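Local atomic coordinates of MccF (PDB entry 4IIY), a protein that probably acts as a serine carboxypeptidase-like hydrolase of the S66 family and confers self-immunity to microcin C7. Residues 236-248 against 260-274. The protein carries 1 engineered substitution. Numbering follows the deposited sequence.
Sequences KVEGRVIGGNLNT and EIRNGDILFIEDSRK. With 1EI (5'-O-(L-alpha-glutamylsulfamoyl)inosine), chain K; EDO (1,2-ethanediol), chain M; EDO (1,2-ethanediol), chain L.
Parallel strands 236-245 and 266-270 of a beta-alpha-beta unit pair through bonds such as F268 N to I242 O (2.9 Å) and lead to the active site. At the far end R240 grips D265: NE meets OD1 at 3.1 Å and NH2 meets OD2 at 2.8 Å. NH2 also donates to E260 O, and R262 N to D265 OD2 within the type II turn 262-265. R262 stacks on the R240 guanidinium, planes 20° apart, the repulsion probably offset by D265 and by E260, weakly salt-bridged to R262. Were R240 an alanine, the buried D265 carboxylate would probably lose its countercharge and E260 O a donor. Glycines suit the strand: a CB on G243 would hit F268 O, and the backbone angles of G243 and G244 would jam one against the preceding carbonyl. N245 lays its amide across E270, ND2 meeting OE2 from above the carboxylate plane (3.0 Å), while OD1 caps the next helix at T248 N. D271 OD1 receives N247 N, while N247 ND2 and K274 NZ hold OE2 of the ligand's glutamyl carboxylate. E270, the predicted charge-relay acid, also bonds H338 and Y164. Strands 350-354 and 297-301 flank the pair; L246 packs on helix 276-288.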
loop_
_atom_site.group_PDB
_atom_site.type_symbol
_atom_site.label_atom_id
_atom_site.label_comp_id
_atom_site.label_asym_id
_atom_site.label_seq_id
_atom_site.Cartn_x
_atom_site.Cartn_y
_atom_site.Cartn_z
ATOM N N LYS B 236 22.308 20.605 -13.623
ATOM C CA LYS B 236 22.633 19.932 -12.377
ATOM C C LYS B 236 21.599 20.305 -11.324
ATOM O O LYS B 236 21.237 21.480 -11.180
ATOM C CB LYS B 236 24.040 20.344 -11.920
ATOM C CG LYS B 236 24.586 19.549 -10.746
ATOM C CD LYS B 236 26.093 19.729 -10.588
ATOM C CE LYS B 236 26.457 21.157 -10.237
ATOM N NZ LYS B 236 27.905 21.276 -9.893
ATOM N N VAL B 237 21.106 19.301 -10.605
ATOM C CA VAL B 237 20.171 19.511 -9.506
ATOM C C VAL B 237 20.790 19.011 -8.215
ATOM O O VAL B 237 21.236 17.867 -8.144
ATOM C CB VAL B 237 18.842 18.762 -9.733
ATOM C CG1 VAL B 237 17.931 18.916 -8.517
ATOM C CG2 VAL B 237 18.155 19.269 -10.992
ATOM N N GLU B 238 20.807 19.857 -7.193
ATOM C CA GLU B 238 21.342 19.487 -5.890
ATOM C C GLU B 238 20.285 19.701 -4.819
ATOM O O GLU B 238 19.677 20.772 -4.738
ATOM C CB GLU B 238 22.591 20.303 -5.545
ATOM C CG GLU B 238 23.207 19.938 -4.207
ATOM C CD GLU B 238 24.547 20.612 -3.985
ATOM O OE1 GLU B 238 24.947 21.432 -4.841
ATOM O OE2 GLU B 238 25.202 20.320 -2.963
ATOM N N GLY B 239 20.055 18.685 -3.991
ATOM C CA GLY B 239 19.053 18.780 -2.942
ATOM C C GLY B 239 19.111 17.587 -2.013
ATOM O O GLY B 239 19.725 16.565 -2.332
ATOM N N ARG B 240 18.480 17.720 -0.852
ATOM C CA ARG B 240 18.406 16.638 0.123
ATOM C C ARG B 240 17.638 15.454 -0.447
ATOM O O ARG B 240 16.528 15.617 -0.936
ATOM C CB ARG B 240 17.681 17.130 1.374
ATOM C CG ARG B 240 17.526 16.062 2.440
ATOM C CD ARG B 240 16.703 16.538 3.629
ATOM N NE ARG B 240 15.312 16.784 3.261
ATOM C CZ ARG B 240 14.282 16.679 4.096
ATOM N NH1 ARG B 240 14.474 16.315 5.361
ATOM N NH2 ARG B 240 13.056 16.929 3.657
ATOM N N VAL B 241 18.219 14.260 -0.364
ATOM C CA VAL B 241 17.520 13.071 -0.835
ATOM C C VAL B 241 16.647 12.459 0.264
ATOM O O VAL B 241 17.066 12.347 1.422
ATOM C CB VAL B 241 18.492 12.024 -1.420
ATOM C CG1 VAL B 241 19.423 11.458 -0.363
ATOM C CG2 VAL B 241 17.717 10.900 -2.106
ATOM N N ILE B 242 15.425 12.088 -0.105
ATOM C CA ILE B 242 14.470 11.507 0.835
ATOM C C ILE B 242 13.718 10.398 0.117
ATOM O O ILE B 242 13.398 10.526 -1.067
ATOM C CB ILE B 242 13.443 12.562 1.329
ATOM C CG1 ILE B 242 14.118 13.638 2.165
ATOM C CG2 ILE B 242 12.341 11.911 2.166
ATOM C CD1 ILE B 242 14.509 13.167 3.545
ATOM N N GLY B 243 13.422 9.313 0.833
ATOM C CA GLY B 243 12.553 8.278 0.291
ATOM C C GLY B 243 12.958 6.870 0.669
ATOM O O GLY B 243 13.280 6.600 1.824
ATOM N N GLY B 244 12.932 5.968 -0.307
ATOM C CA GLY B 244 13.210 4.556 -0.091
ATOM C C GLY B 244 12.266 3.706 -0.910
ATOM O O GLY B 244 11.892 4.069 -2.036
ATOM N N ASN B 245 11.874 2.568 -0.347
ATOM C CA ASN B 245 10.926 1.697 -1.030
ATOM C C ASN B 245 9.541 2.324 -0.977
ATOM O O ASN B 245 8.979 2.526 0.100
ATOM C CB ASN B 245 10.929 0.311 -0.385
ATOM C CG ASN B 245 10.018 -0.672 -1.102
ATOM O OD1 ASN B 245 8.845 -0.840 -0.736
ATOM N ND2 ASN B 245 10.554 -1.348 -2.114
ATOM N N LEU B 246 8.982 2.626 -2.140
ATOM C CA LEU B 246 7.762 3.421 -2.201
ATOM C C LEU B 246 6.553 2.682 -1.635
ATOM O O LEU B 246 5.793 3.240 -0.848
ATOM C CB LEU B 246 7.516 3.909 -3.629
ATOM C CG LEU B 246 6.247 4.717 -3.869
ATOM C CD1 LEU B 246 6.148 5.914 -2.927
ATOM C CD2 LEU B 246 6.196 5.155 -5.339
ATOM N N ASN B 247 6.374 1.417 -2.006
ATOM C CA ASN B 247 5.272 0.675 -1.426
ATOM C C ASN B 247 5.362 0.654 0.106
ATOM O O ASN B 247 4.352 0.785 0.806
ATOM C CB ASN B 247 5.232 -0.741 -1.988
ATOM C CG ASN B 247 3.928 -1.442 -1.689
ATOM O OD1 ASN B 247 2.862 -0.976 -2.078
ATOM N ND2 ASN B 247 4.005 -2.562 -0.986
ATOM N N THR B 248 6.563 0.472 0.643
ATOM C CA THR B 248 6.725 0.460 2.095
ATOM C C THR B 248 6.371 1.802 2.749
ATOM O O THR B 248 5.833 1.839 3.860
ATOM C CB THR B 248 8.155 0.049 2.481
ATOM O OG1 THR B 248 8.416 -1.256 1.964
ATOM C CG2 THR B 248 8.332 0.015 3.992
ATOM N N GLU B 260 8.926 14.741 6.510
ATOM C CA GLU B 260 8.304 15.746 5.658
ATOM C C GLU B 260 9.160 15.958 4.412
ATOM O O GLU B 260 10.367 16.183 4.520
ATOM C CB GLU B 260 8.149 17.080 6.396
ATOM C CG GLU B 260 7.486 18.162 5.548
ATOM C CD GLU B 260 7.575 19.552 6.154
ATOM O OE1 GLU B 260 8.524 19.816 6.920
ATOM O OE2 GLU B 260 6.694 20.385 5.852
ATOM N N ILE B 261 8.527 15.890 3.248
ATOM C CA ILE B 261 9.177 16.220 1.985
ATOM C C ILE B 261 9.043 17.715 1.752
ATOM O O ILE B 261 7.969 18.287 1.943
ATOM C CB ILE B 261 8.562 15.428 0.825
ATOM C CG1 ILE B 261 8.858 13.940 1.027
ATOM C CG2 ILE B 261 9.106 15.915 -0.519
ATOM C CD1 ILE B 261 8.140 13.008 0.061
ATOM N N ARG B 262 10.144 18.346 1.363
ATOM C CA ARG B 262 10.183 19.797 1.274
ATOM C C ARG B 262 10.588 20.277 -0.102
ATOM O O ARG B 262 11.201 19.542 -0.874
ATOM C CB ARG B 262 11.143 20.361 2.320
ATOM C CG ARG B 262 10.706 20.057 3.750
ATOM C CD ARG B 262 11.404 20.947 4.766
ATOM N NE ARG B 262 12.727 20.449 5.124
ATOM C CZ ARG B 262 12.974 19.674 6.175
ATOM N NH1 ARG B 262 11.984 19.304 6.977
ATOM N NH2 ARG B 262 14.212 19.270 6.427
ATOM N N ASN B 263 10.221 21.518 -0.407
ATOM C CA ASN B 263 10.637 22.142 -1.654
ATOM C C ASN B 263 12.127 21.951 -1.888
ATOM O O ASN B 263 12.939 22.215 -1.006
ATOM C CB ASN B 263 10.324 23.641 -1.635
ATOM C CG ASN B 263 8.843 23.930 -1.755
ATOM O OD1 ASN B 263 8.102 23.199 -2.409
ATOM N ND2 ASN B 263 8.406 25.022 -1.134
ATOM N N GLY B 264 12.476 21.503 -3.086
ATOM C CA GLY B 264 13.872 21.334 -3.433
ATOM C C GLY B 264 14.470 19.971 -3.138
ATOM O O GLY B 264 15.576 19.698 -3.578
ATOM N N ASP B 265 13.764 19.117 -2.399
ATOM C CA ASP B 265 14.258 17.763 -2.145
ATOM C C ASP B 265 14.408 16.979 -3.444
ATOM O O ASP B 265 13.736 17.253 -4.444
ATOM C CB ASP B 265 13.295 16.980 -1.244
ATOM C CG ASP B 265 13.390 17.357 0.224
ATOM O OD1 ASP B 265 14.342 18.051 0.660
ATOM O OD2 ASP B 265 12.481 16.913 0.965
ATOM N N ILE B 266 15.282 15.982 -3.412
ATOM C CA ILE B 266 15.342 14.964 -4.456
ATOM C C ILE B 266 14.623 13.719 -3.941
ATOM O O ILE B 266 14.986 13.187 -2.899
ATOM C CB ILE B 266 16.802 14.627 -4.836
ATOM C CG1 ILE B 266 17.467 15.840 -5.489
ATOM C CG2 ILE B 266 16.861 13.409 -5.757
ATOM C CD1 ILE B 266 18.946 15.656 -5.782
ATOM N N LEU B 267 13.601 13.267 -4.655
ATOM C CA LEU B 267 12.866 12.081 -4.233
ATOM C C LEU B 267 13.560 10.841 -4.749
ATOM O O LEU B 267 13.779 10.724 -5.951
ATOM C CB LEU B 267 11.440 12.108 -4.784
ATOM C CG LEU B 267 10.584 10.889 -4.426
ATOM C CD1 LEU B 267 10.240 10.910 -2.952
ATOM C CD2 LEU B 267 9.328 10.862 -5.276
ATOM N N PHE B 268 13.891 9.911 -3.853
ATOM C CA PHE B 268 14.428 8.606 -4.231
ATOM C C PHE B 268 13.360 7.553 -3.940
ATOM O O PHE B 268 12.903 7.425 -2.796
ATOM C CB PHE B 268 15.704 8.305 -3.433
ATOM C CG PHE B 268 16.097 6.856 -3.456
ATOM C CD1 PHE B 268 16.505 6.256 -4.635
ATOM C CD2 PHE B 268 16.043 6.089 -2.304
ATOM C CE1 PHE B 268 16.852 4.900 -4.660
ATOM C CE2 PHE B 268 16.393 4.741 -2.323
ATOM C CZ PHE B 268 16.797 4.150 -3.503
ATOM N N ILE B 269 12.968 6.814 -4.974
ATOM C CA ILE B 269 11.966 5.763 -4.824
ATOM C C ILE B 269 12.346 4.535 -5.646
ATOM O O ILE B 269 12.872 4.641 -6.770
ATOM C CB ILE B 269 10.548 6.230 -5.218
ATOM C CG1 ILE B 269 10.604 7.029 -6.518
ATOM C CG2 ILE B 269 9.928 7.048 -4.095
ATOM C CD1 ILE B 269 9.233 7.319 -7.123
ATOM N N GLU B 270 12.111 3.361 -5.072
ATOM C CA GLU B 270 12.271 2.112 -5.808
ATOM C C GLU B 270 11.186 1.149 -5.371
ATOM O O GLU B 270 10.683 1.231 -4.244
ATOM C CB GLU B 270 13.669 1.513 -5.602
ATOM C CG GLU B 270 13.990 1.047 -4.181
ATOM C CD GLU B 270 13.648 -0.421 -3.910
ATOM O OE1 GLU B 270 13.621 -1.244 -4.862
ATOM O OE2 GLU B 270 13.410 -0.766 -2.721
ATOM N N ASP B 271 10.812 0.245 -6.267
ATOM C CA ASP B 271 9.885 -0.830 -5.926
ATOM C C ASP B 271 10.363 -2.138 -6.556
ATOM O O ASP B 271 11.254 -2.140 -7.399
ATOM C CB ASP B 271 8.438 -0.515 -6.349
ATOM C CG ASP B 271 7.717 0.406 -5.373
ATOM O OD1 ASP B 271 7.584 0.010 -4.196
ATOM O OD2 ASP B 271 7.272 1.504 -5.782
ATOM N N SER B 272 9.744 -3.238 -6.139
ATOM C CA SER B 272 10.137 -4.581 -6.538
ATOM C C SER B 272 8.943 -5.458 -6.882
ATOM O O SER B 272 7.979 -5.526 -6.129
ATOM C CB SER B 272 10.920 -5.243 -5.396
ATOM O OG SER B 272 10.975 -6.661 -5.549
ATOM N N ARG B 273 9.036 -6.135 -8.025
ATOM C CA ARG B 273 8.090 -7.172 -8.425
ATOM C C ARG B 273 6.650 -6.687 -8.441
ATOM O O ARG B 273 5.727 -7.445 -8.124
ATOM C CB ARG B 273 8.234 -8.416 -7.537
ATOM C CG ARG B 273 9.619 -9.047 -7.602
ATOM C CD ARG B 273 9.734 -10.214 -6.631
ATOM N NE ARG B 273 9.502 -11.483 -7.314
ATOM C CZ ARG B 273 10.369 -12.491 -7.355
ATOM N NH1 ARG B 273 11.539 -12.404 -6.730
ATOM N NH2 ARG B 273 10.058 -13.595 -8.017
ATOM N N LYS B 274 6.449 -5.433 -8.827
ATOM C CA LYS B 274 5.095 -4.912 -8.908
ATOM C C LYS B 274 4.523 -4.959 -10.306
ATOM O O LYS B 274 5.248 -4.922 -11.309
ATOM C CB LYS B 274 5.028 -3.461 -8.423
ATOM C CG LYS B 274 5.517 -3.249 -7.014
ATOM C CD LYS B 274 4.815 -4.159 -6.018
ATOM C CE LYS B 274 5.250 -3.832 -4.600
ATOM N NZ LYS B 274 4.799 -4.860 -3.645
HETATM O O6 1EI K . 12.580 -17.445 -2.638
HETATM C C6 1EI K . 13.150 -16.476 -3.185
HETATM N N1 1EI K . 13.695 -16.584 -4.414
HETATM C C2 1EI K . 14.314 -15.552 -5.013
HETATM N N3 1EI K . 14.444 -14.342 -4.444
HETATM C C5 1EI K . 13.249 -15.177 -2.494
HETATM C C4 1EI K . 13.940 -14.110 -3.213
HETATM N N7 1EI K . 12.868 -14.662 -1.307
HETATM C C8 1EI K . 13.276 -13.371 -1.270
HETATM N N9 1EI K . 13.911 -13.054 -2.409
HETATM C "C1'" 1EI K . 14.489 -11.744 -2.751
HETATM O "O4'" 1EI K . 14.959 -11.055 -1.601
HETATM C "C2'" 1EI K . 13.395 -10.875 -3.334
HETATM O "O2'" 1EI K . 13.355 -11.027 -4.753
HETATM C "C3'" 1EI K . 13.807 -9.478 -2.925
HETATM O "O3'" 1EI K . 14.402 -8.813 -4.036
HETATM C "C4'" 1EI K . 14.865 -9.654 -1.850
HETATM C "C5'" 1EI K . 14.513 -8.897 -0.576
HETATM O "O5'" 1EI K . 13.301 -9.398 -0.004
HETATM S SBF 1EI K . 12.580 -8.542 1.045
HETATM O OAE 1EI K . 11.900 -9.422 1.970
HETATM O OAF 1EI K . 13.597 -7.754 1.692
HETATM N NAQ 1EI K . 11.602 -7.631 0.265
HETATM C C 1EI K . 10.859 -6.622 0.769
HETATM O O 1EI K . 10.829 -6.225 1.929
HETATM C CA 1EI K . 10.005 -5.880 -0.218
HETATM N N 1EI K . 10.066 -6.505 -1.527
HETATM C CB 1EI K . 8.572 -5.799 0.297
HETATM C CG 1EI K . 7.935 -4.458 -0.052
HETATM C CD 1EI K . 7.450 -4.456 -1.484
HETATM O OE1 1EI K . 7.903 -5.307 -2.277
HETATM O OE2 1EI K . 6.610 -3.601 -1.815
HETATM C C1 EDO M . 4.909 13.417 2.444
HETATM O O1 EDO M . 3.854 14.089 1.738
HETATM C C2 EDO M . 5.286 14.221 3.677
HETATM O O2 EDO M . 5.724 15.512 3.244
HETATM C C1 EDO L . 10.986 2.401 -9.237
HETATM O O1 EDO L . 11.608 1.121 -9.025
HETATM C C2 EDO L . 10.053 2.385 -10.439
HETATM O O2 EDO L . 8.915 1.557 -10.156
HETATM O O HOH W 1 17.192 21.671 -4.387
HETATM O O HOH W 2 12.000 15.986 6.825
HETATM O O HOH W 3 8.352 -2.509 -3.706
#